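Long-range contacts in flavodoxin (Streptococcus pneumoniae serotype 4, PDB 5LJL), which probably serves as a low-potential electron donor to several redox enzymes, carrying electrons on a bound FMN cofactor: residues 8-13 and 55-60; 79-84 and 111-116; 117-122 and 137-142. One frame throughout, in Å; residues are numbered along the deposited sequence.

Contact 1: residues 8-13 and 55-60; sequences VFASMT and VATYTY. With PO4 (phosphate ion), chain B.
Met12 and Tyr58 are brought together by one torsion from each side: Tyr58 holds CG between its backbone N and carbonyl carbon (chi1 68°), turning the ring toward residues 8-13, and the Met12 chain bends at SD (chi3 -97°), leading its methyl back to the phenol. Met12 CB then lies over one ring face, 4.2 Å from the centroid of the Tyr58 ring, a CH-pi contact. Met12 CE reaches Tyr58 OH at 3.4 Å, and the sulfur makes an oblique Met-aromatic contact. At the ring edge, Ala10 O approaches Tyr58 CD1 to 3.4 Å; this buried carbonyl has no hydrogen-bond partner in the model. Tyr58 OH itself is hydrogen-bonded to Glu68 of helix 67-77.

Behind the ring the two segments are parallel strands, joined by backbone hydrogen bonds from Ala56 N to Val8 O (2.9 Å) and from Ala10 N to Ala56 O (3.0 Å). Beyond the strand, residues 11-13 curl round a phosphate ion. Ser11 OG donates to its O1 at 2.6 Å and Thr13 OG1 to its O2 at 2.7 Å, while O4 accepts the backbone N-H groups of both Met12 and Thr13. Asn15 N and Thr16 N add further bonds. All these donors are uncharged. Flavodoxins bind the FMN phosphate with such a loop after the first strand, so the ion probably marks that site.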
loop_
_atom_site.group_PDB
_atom_site.type_symbol
_atom_site.label_atom_id
_atom_site.label_comp_id
_atom_site.label_asym_id
_atom_site.label_seq_id
_atom_site.Cartn_x
_atom_site.Cartn_y
_atom_site.Cartn_z
ATOM N N VAL A 8 -1.194 -2.218 4.921
ATOM C CA VAL A 8 -0.365 -3.414 5.169
ATOM C C VAL A 8 0.956 -3.184 4.499
ATOM O O VAL A 8 0.986 -2.862 3.293
ATOM C CB VAL A 8 -1.073 -4.683 4.681
ATOM C CG1 VAL A 8 -0.195 -5.913 4.954
ATOM C CG2 VAL A 8 -2.435 -4.790 5.341
ATOM N N PHE A 9 2.045 -3.369 5.231
ATOM C CA PHE A 9 3.367 -3.090 4.705
ATOM C C PHE A 9 4.335 -4.279 4.810
ATOM O O PHE A 9 4.154 -5.193 5.655
ATOM C CB PHE A 9 4.021 -1.835 5.327
ATOM C CG PHE A 9 4.449 -1.993 6.759
ATOM C CD1 PHE A 9 5.680 -2.555 7.065
ATOM C CD2 PHE A 9 3.596 -1.587 7.784
ATOM C CE1 PHE A 9 6.060 -2.687 8.404
ATOM C CE2 PHE A 9 3.960 -1.718 9.119
ATOM C CZ PHE A 9 5.183 -2.285 9.409
ATOM N N ALA A 10 5.319 -4.281 3.938
ATOM C CA ALA A 10 6.507 -5.122 4.054
ATOM C C ALA A 10 7.710 -4.162 3.952
ATOM O O ALA A 10 7.714 -3.278 3.077
ATOM C CB ALA A 10 6.535 -6.143 2.952
ATOM N N SER A 11 8.741 -4.396 4.740
ATOM C CA SER A 11 9.880 -3.500 4.798
ATOM C C SER A 11 11.101 -4.267 5.283
ATOM O O SER A 11 11.020 -4.909 6.334
ATOM C CB SER A 11 9.590 -2.319 5.732
ATOM O OG SER A 11 10.641 -1.344 5.656
ATOM N N MET A 12 12.185 -4.221 4.528
ATOM C CA MET A 12 13.468 -4.874 4.930
ATOM C C MET A 12 14.400 -3.878 5.613
ATOM O O MET A 12 14.952 -4.195 6.694
ATOM C CB MET A 12 14.176 -5.536 3.691
ATOM C CG MET A 12 15.268 -6.541 4.027
ATOM S SD MET A 12 15.735 -7.326 2.452
ATOM C CE MET A 12 14.696 -8.786 2.652
ATOM N N THR A 13 14.634 -2.727 4.983
ATOM C CA THR A 13 15.574 -1.717 5.479
ATOM C C THR A 13 14.863 -0.394 5.912
ATOM O O THR A 13 15.489 0.637 6.088
ATOM C CB THR A 13 16.782 -1.442 4.515
ATOM O OG1 THR A 13 16.311 -1.137 3.191
ATOM C CG2 THR A 13 17.682 -2.615 4.413
ATOM N N VAL A 55 -1.598 -1.273 0.277
ATOM C CA VAL A 55 -0.374 -2.048 0.410
ATOM C C VAL A 55 0.794 -1.121 0.162
ATOM O O VAL A 55 0.794 -0.374 -0.830
ATOM C CB VAL A 55 -0.306 -3.272 -0.528
ATOM C CG1 VAL A 55 1.092 -3.842 -0.628
ATOM C CG2 VAL A 55 -1.358 -4.287 -0.089
ATOM N N ALA A 56 1.760 -1.211 1.077
ATOM C CA ALA A 56 3.053 -0.547 0.915
ATOM C C ALA A 56 4.105 -1.634 0.846
ATOM O O ALA A 56 4.289 -2.386 1.813
ATOM C CB ALA A 56 3.279 0.388 2.127
ATOM N N THR A 57 4.827 -1.765 -0.246
ATOM C CA THR A 57 5.791 -2.866 -0.409
ATOM C C THR A 57 7.101 -2.457 -1.049
ATOM O O THR A 57 7.122 -1.657 -1.959
ATOM C CB THR A 57 5.118 -4.035 -1.189
ATOM O OG1 THR A 57 5.969 -5.203 -1.146
ATOM C CG2 THR A 57 4.754 -3.649 -2.617
ATOM N N TYR A 58 8.187 -3.079 -0.609
ATOM C CA TYR A 58 9.477 -3.054 -1.324
ATOM C C TYR A 58 9.398 -4.199 -2.400
ATOM O O TYR A 58 8.428 -4.938 -2.470
ATOM C CB TYR A 58 10.665 -3.223 -0.375
ATOM C CG TYR A 58 10.833 -4.590 0.297
ATOM C CD1 TYR A 58 10.140 -4.893 1.421
ATOM C CD2 TYR A 58 11.704 -5.553 -0.206
ATOM C CE1 TYR A 58 10.365 -6.100 2.111
ATOM C CE2 TYR A 58 11.882 -6.796 0.405
ATOM C CZ TYR A 58 11.218 -7.084 1.566
ATOM O OH TYR A 58 11.382 -8.297 2.207
ATOM N N THR A 59 10.417 -4.268 -3.229
ATOM C CA THR A 59 10.536 -5.270 -4.283
ATOM C C THR A 59 11.865 -6.039 -4.029
ATOM O O THR A 59 12.877 -5.433 -3.713
ATOM C CB THR A 59 10.609 -4.570 -5.636
ATOM O OG1 THR A 59 9.433 -3.779 -5.846
ATOM C CG2 THR A 59 10.816 -5.504 -6.757
ATOM N N TYR A 60 11.844 -7.359 -4.196
ATOM C CA TYR A 60 12.952 -8.197 -3.794
ATOM C C TYR A 60 13.634 -8.777 -5.040
ATOM O O TYR A 60 12.970 -9.355 -5.884
ATOM C CB TYR A 60 12.412 -9.276 -2.859
ATOM C CG TYR A 60 13.426 -10.158 -2.146
ATOM C CD1 TYR A 60 14.692 -9.694 -1.783
ATOM C CD2 TYR A 60 13.088 -11.487 -1.798
ATOM C CE1 TYR A 60 15.615 -10.533 -1.121
ATOM C CE2 TYR A 60 13.989 -12.323 -1.111
ATOM C CZ TYR A 60 15.248 -11.848 -0.784
ATOM O OH TYR A 60 16.112 -12.681 -0.102
HETATM P P PO4 B . 12.685 -1.101 2.374
HETATM O O1 PO4 B . 11.445 -1.018 3.176
HETATM O O2 PO4 B . 13.789 -0.251 2.971
HETATM O O3 PO4 B . 12.428 -0.661 0.981
HETATM O O4 PO4 B . 13.153 -2.473 2.343
#

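Contact 2: residues 79-84 and 111-116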
loop_
_atom_site.group_PDB
_atom_site.type_symbol
_atom_site.label_atom_id
_atom_site.label_comp_id
_atom_site.label_asym_id
_atom_site.label_seq_id
_atom_site.Cartn_x
_atom_site.Cartn_y
_atom_site.Cartn_z
ATOM N N LEU A 79 -9.688 -12.965 -3.015
ATOM C CA LEU A 79 -10.817 -12.219 -2.362
ATOM C C LEU A 79 -11.661 -11.456 -3.368
ATOM O O LEU A 79 -11.169 -11.119 -4.442
ATOM C CB LEU A 79 -10.277 -11.153 -1.392
ATOM C CG LEU A 79 -9.477 -11.642 -0.190
ATOM C CD1 LEU A 79 -9.051 -10.467 0.719
ATOM C CD2 LEU A 79 -10.283 -12.675 0.602
ATOM N N ASN A 80 -12.931 -11.177 -3.024
ATOM C CA ASN A 80 -13.743 -10.216 -3.795
ATOM C C ASN A 80 -13.896 -8.977 -2.931
ATOM O O ASN A 80 -14.376 -9.032 -1.794
ATOM C CB ASN A 80 -15.102 -10.787 -4.251
ATOM C CG ASN A 80 -14.927 -11.869 -5.325
ATOM O OD1 ASN A 80 -14.473 -11.583 -6.468
ATOM N ND2 ASN A 80 -15.229 -13.116 -4.970
ATOM N N LEU A 81 -13.330 -7.879 -3.416
ATOM C CA LEU A 81 -13.314 -6.612 -2.772
ATOM C C LEU A 81 -14.089 -5.547 -3.557
ATOM O O LEU A 81 -13.775 -4.348 -3.503
ATOM C CB LEU A 81 -11.853 -6.134 -2.537
ATOM C CG LEU A 81 -10.958 -7.037 -1.660
ATOM C CD1 LEU A 81 -9.560 -6.457 -1.537
ATOM C CD2 LEU A 81 -11.541 -7.157 -0.341
ATOM N N ASN A 82 -15.176 -5.948 -4.211
ATOM C CA ASN A 82 -16.106 -4.921 -4.719
ATOM C C ASN A 82 -16.589 -3.932 -3.652
ATOM O O ASN A 82 -16.916 -4.281 -2.487
ATOM C CB ASN A 82 -17.294 -5.566 -5.456
ATOM C CG ASN A 82 -16.847 -6.372 -6.668
ATOM O OD1 ASN A 82 -16.886 -5.871 -7.792
ATOM N ND2 ASN A 82 -16.328 -7.579 -6.452
ATOM N N GLY A 83 -16.573 -2.657 -4.022
ATOM C CA GLY A 83 -16.953 -1.597 -3.088
ATOM C C GLY A 83 -15.846 -1.056 -2.212
ATOM O O GLY A 83 -16.107 -0.192 -1.375
ATOM N N LYS A 84 -14.615 -1.560 -2.372
ATOM C CA LYS A 84 -13.505 -1.024 -1.602
ATOM C C LYS A 84 -12.667 -0.120 -2.536
ATOM O O LYS A 84 -12.591 -0.382 -3.715
ATOM C CB LYS A 84 -12.593 -2.137 -1.065
ATOM C CG LYS A 84 -13.263 -3.333 -0.339
ATOM C CD LYS A 84 -13.917 -2.925 0.918
ATOM C CE LYS A 84 -14.555 -4.088 1.679
ATOM N NZ LYS A 84 -15.475 -3.576 2.724
ATOM N N VAL A 111 -6.797 -4.862 -8.751
ATOM C CA VAL A 111 -7.731 -4.709 -9.906
ATOM C C VAL A 111 -8.537 -6.038 -10.010
ATOM O O VAL A 111 -9.788 -6.007 -10.160
ATOM C CB VAL A 111 -7.042 -4.496 -11.224
ATOM C CG1 VAL A 111 -8.084 -4.624 -12.344
ATOM C CG2 VAL A 111 -6.393 -3.139 -11.319
ATOM N N SER A 112 -7.812 -7.148 -9.903
ATOM C CA SER A 112 -8.445 -8.492 -10.084
ATOM C C SER A 112 -9.531 -8.809 -9.059
ATOM O O SER A 112 -10.413 -9.595 -9.376
ATOM C CB SER A 112 -7.389 -9.594 -10.192
ATOM O OG SER A 112 -6.879 -10.078 -8.940
ATOM N N THR A 113 -9.490 -8.223 -7.858
ATOM C CA THR A 113 -10.457 -8.426 -6.800
ATOM C C THR A 113 -11.763 -7.639 -6.983
ATOM O O THR A 113 -12.743 -7.906 -6.275
ATOM C CB THR A 113 -9.929 -8.002 -5.425
ATOM O OG1 THR A 113 -9.794 -6.555 -5.321
ATOM C CG2 THR A 113 -8.630 -8.720 -5.052
ATOM N N GLY A 114 -11.801 -6.720 -7.929
ATOM C CA GLY A 114 -12.893 -5.830 -8.060
ATOM C C GLY A 114 -12.852 -4.534 -7.337
ATOM O O GLY A 114 -13.722 -3.712 -7.542
ATOM N N ALA A 115 -11.848 -4.308 -6.457
ATOM C CA ALA A 115 -11.663 -2.993 -5.824
ATOM C C ALA A 115 -11.309 -1.922 -6.839
ATOM O O ALA A 115 -10.791 -2.221 -7.951
ATOM C CB ALA A 115 -10.558 -3.076 -4.738
ATOM N N GLU A 116 -11.582 -0.668 -6.472
ATOM C CA GLU A 116 -11.268 0.475 -7.352
ATOM C C GLU A 116 -10.058 1.264 -6.881
ATOM O O GLU A 116 -10.033 1.695 -5.714
ATOM C CB GLU A 116 -12.499 1.400 -7.458
ATOM C CG GLU A 116 -13.701 0.834 -8.166
ATOM C CD GLU A 116 -14.872 1.832 -8.166
ATOM O OE1 GLU A 116 -15.399 2.062 -9.286
ATOM O OE2 GLU A 116 -15.326 2.292 -7.071
HETATM O O HOH W 1 -15.372 -1.827 -6.424
HETATM O O HOH W 2 -15.086 0.722 -4.771
#
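Leu81 and Thr113 form the first of two backbone links between the loop 79-84 and the segment that ends helix 101-113. Leu81 N donates a hydrogen bond to Thr113 O at 2.9 Å. Further along, Glu116 N donates to Lys84 O, also at 2.9 Å.

Side-chain packing fills the interval. Thr113 OG1 sits between the backbone N and the carbonyl carbon (chi1 70°), which leaves CG2 beside the backbone N, where it leans on Leu79 O. Leu81 CB lies 3.5 Å from Thr113 OG1 and 4.0 Å from Ala115 CB. The hydroxyl is held within its own helix end: it accepts from Ala115 N at 3.2 Å, an ST turn, and is also hydrogen-bonded to Phe110 O, which fixes its rotation beside Leu81.

Turns shape both partners. Gly114, with positive phi, ends the helix in a Schellman motif, and a type II turn from Leu81 to Lys84 carries glycine at its third position.

Water bridges complete the set. One water accepts from Gly83 N and donates to Gly114 O at 2.7 Å; a second donates to Glu116 OE2 and, weakly, to Lys84 O.

Lys84 leads into strand 85-92 and Glu116 opens strand 116-125, whose backbone pairing goes on from Glu116 to Tyr86; the contact thus joins the loop between helix 67-77 and strand 85-92 to the end of helix 101-113 and the start of strand 116-125.

Contact 3: residues 117-122 and 137-142; sequences KGSECV and EQFAEE
Phe139 and Glu142, one helical turn apart, present their side chains to residues 117-122 in the last strand-helix unit of the flavodoxin fold, where helix 130-146 packs on the edge strand 116-125 of the parallel sheet, a strand broken by a bulge or short loop. In Phe139 the ring swings away from the backbone N (chi1 169°), which sets CD1 against Glu120 O; the like rotation of Glu142 (chi1 179°) sends its chain past Gly118.

The phenylalanine ring enters between Ser119, Glu120 and Val122. Its edge meets a backbone carbonyl, with Phe139 CD1 3.4 Å from Glu120 O. Val122 CG2 packs at 3.7 Å against Phe139 CB, the two side chains running at a slant to each other, and Ser119 CB touches Phe139 CD1 at 3.8 Å, again from an oblique direction. Val23 of helix 15-29 and Val89 of the neighbouring strand 85-92 also touch the Phe139 side chain, placing it in the core between sheet and helices.

Glu142 supplies the polar half. Its chain is extended beyond CG, and Gly118 O lies 3.3 Å from Glu142 CG. The carboxylate is held at both oxygens: OE2 forms a salt bridge with Lys146, a residue that also bonds Gly118 O, and OE1 takes two donors. These ties would be expected to favour the ionised form. One donor to OE1 is a water that also accepts from Glu120 N, linking carboxylate and the backbone of residues 117-122. The other is Ser119 OG, trans to its backbone N and so turned to the helix, which reaches Glu142 OE1 at 2.8 Å from above the carboxylate plane, 41° out of it.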
loop_
_atom_site.group_PDB
_atom_site.type_symbol
_atom_site.label_atom_id
_atom_site.label_comp_id
_atom_site.label_asym_id
_atom_site.label_seq_id
_atom_site.Cartn_x
_atom_site.Cartn_y
_atom_site.Cartn_z
ATOM N N LYS A 117 -9.127 1.581 -7.815
ATOM C CA LYS A 117 -7.925 2.389 -7.530
ATOM C C LYS A 117 -8.362 3.845 -7.218
ATOM O O LYS A 117 -8.948 4.510 -8.080
ATOM C CB LYS A 117 -6.960 2.388 -8.719
ATOM C CG LYS A 117 -5.730 3.262 -8.476
ATOM C CD LYS A 117 -4.917 3.432 -9.772
ATOM C CE LYS A 117 -4.183 2.178 -10.091
ATOM N NZ LYS A 117 -3.001 2.377 -10.989
ATOM N N GLY A 118 -8.084 4.349 -6.026
ATOM C CA GLY A 118 -8.483 5.705 -5.667
ATOM C C GLY A 118 -7.493 6.807 -6.039
ATOM O O GLY A 118 -7.845 7.985 -5.931
ATOM N N SER A 119 -6.229 6.462 -6.290
ATOM C CA SER A 119 -5.175 7.439 -6.572
ATOM C C SER A 119 -4.012 6.726 -7.244
ATOM O O SER A 119 -3.808 5.518 -7.025
ATOM C CB SER A 119 -4.735 8.123 -5.239
ATOM O OG SER A 119 -3.931 9.229 -5.398
ATOM N N GLU A 120 -3.264 7.471 -8.066
ATOM C CA GLU A 120 -2.092 6.942 -8.784
ATOM C C GLU A 120 -1.085 6.327 -7.759
ATOM O O GLU A 120 -0.845 6.891 -6.683
ATOM C CB GLU A 120 -1.544 8.108 -9.614
ATOM C CG GLU A 120 -0.387 7.877 -10.512
ATOM C CD GLU A 120 0.034 9.164 -11.274
ATOM O OE1 GLU A 120 1.188 9.179 -11.681
ATOM O OE2 GLU A 120 -0.747 10.156 -11.455
ATOM N N CYS A 121 -0.482 5.214 -8.096
ATOM C CA CYS A 121 0.462 4.594 -7.136
ATOM C C CYS A 121 1.666 5.533 -6.961
ATOM O O CYS A 121 2.010 6.262 -7.879
ATOM C CB CYS A 121 0.878 3.191 -7.638
ATOM S SG CYS A 121 1.885 3.260 -9.114
ATOM N N VAL A 122 2.286 5.480 -5.785
ATOM C CA VAL A 122 3.441 6.330 -5.459
ATOM C C VAL A 122 4.646 5.423 -5.288
ATOM O O VAL A 122 4.666 4.645 -4.339
ATOM C CB VAL A 122 3.180 7.170 -4.178
ATOM C CG1 VAL A 122 4.379 8.112 -3.924
ATOM C CG2 VAL A 122 1.861 7.988 -4.327
ATOM N N GLU A 137 1.403 12.409 0.594
ATOM C CA GLU A 137 0.295 13.197 1.199
ATOM C C GLU A 137 -0.844 13.479 0.206
ATOM O O GLU A 137 -2.034 13.294 0.558
ATOM C CB GLU A 137 0.818 14.470 1.871
ATOM C CG GLU A 137 1.595 14.167 3.191
ATOM C CD GLU A 137 2.187 15.430 3.793
ATOM O OE1 GLU A 137 2.124 16.491 3.153
ATOM O OE2 GLU A 137 2.638 15.330 4.942
ATOM N N GLN A 138 -0.529 13.776 -1.051
ATOM C CA GLN A 138 -1.558 13.990 -2.055
ATOM C C GLN A 138 -2.346 12.712 -2.341
ATOM O O GLN A 138 -3.586 12.753 -2.479
ATOM C CB GLN A 138 -1.005 14.566 -3.323
ATOM C CG GLN A 138 -0.409 15.969 -3.156
ATOM C CD GLN A 138 0.431 16.310 -4.354
ATOM O OE1 GLN A 138 1.304 15.563 -4.779
ATOM N NE2 GLN A 138 0.168 17.464 -4.909
ATOM N N PHE A 139 -1.620 11.581 -2.390
ATOM C CA PHE A 139 -2.267 10.225 -2.469
ATOM C C PHE A 139 -3.267 10.006 -1.338
ATOM O O PHE A 139 -4.401 9.641 -1.578
ATOM C CB PHE A 139 -1.096 9.218 -2.463
ATOM C CG PHE A 139 -1.452 7.786 -2.274
ATOM C CD1 PHE A 139 -1.666 6.929 -3.345
ATOM C CD2 PHE A 139 -1.510 7.260 -0.996
ATOM C CE1 PHE A 139 -1.905 5.576 -3.120
ATOM C CE2 PHE A 139 -1.778 5.929 -0.792
ATOM C CZ PHE A 139 -1.968 5.076 -1.864
ATOM N N ALA A 140 -2.862 10.207 -0.070
ATOM C CA ALA A 140 -3.764 10.038 1.061
ATOM C C ALA A 140 -4.948 10.979 0.987
ATOM O O ALA A 140 -6.095 10.596 1.225
ATOM C CB ALA A 140 -2.962 10.256 2.359
ATOM N N GLU A 141 -4.689 12.234 0.593
ATOM C CA GLU A 141 -5.781 13.260 0.547
ATOM C C GLU A 141 -6.825 12.898 -0.557
ATOM O O GLU A 141 -8.047 13.095 -0.370
ATOM C CB GLU A 141 -5.182 14.649 0.289
ATOM C CG GLU A 141 -4.385 15.184 1.464
ATOM C CD GLU A 141 -3.265 16.136 1.150
ATOM O OE1 GLU A 141 -3.229 16.699 0.049
ATOM O OE2 GLU A 141 -2.457 16.441 2.085
ATOM N N GLU A 142 -6.369 12.332 -1.693
ATOM C CA GLU A 142 -7.277 11.897 -2.753
ATOM C C GLU A 142 -8.111 10.690 -2.288
ATOM O O GLU A 142 -9.300 10.654 -2.510
ATOM C CB GLU A 142 -6.520 11.636 -4.066
ATOM C CG GLU A 142 -7.451 11.164 -5.177
ATOM C CD GLU A 142 -6.838 11.082 -6.534
ATOM O OE1 GLU A 142 -5.602 11.087 -6.592
ATOM O OE2 GLU A 142 -7.623 11.121 -7.535
HETATM O O HOH W 3 -4.148 10.096 -8.868
#

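In the fold
The three contacts follow one another along the chain. Contacts 1 and 3 both reach the parallel sheet, while contact 2 brings together a loop and a helix end beside it. Contact 1 joins strands 4-9 and 52-56 and carries the bound phosphate; the centres of contacts 2 and 3 lie about 21 Å and 17 Å from its own, across the centre of the chain. Nearest atoms are about 6 Å apart for contacts 1 and 3 and about 9 Å for contacts 1 and 2, so neither touches it. Helix 101-113 nevertheless links contacts 1 and 2, packing on Val55 and Thr57. Contacts 2 and 3 adjoin in sequence, the helix being followed, after a two-residue turn, by strand 116-125, although their centres are about 17 Å apart.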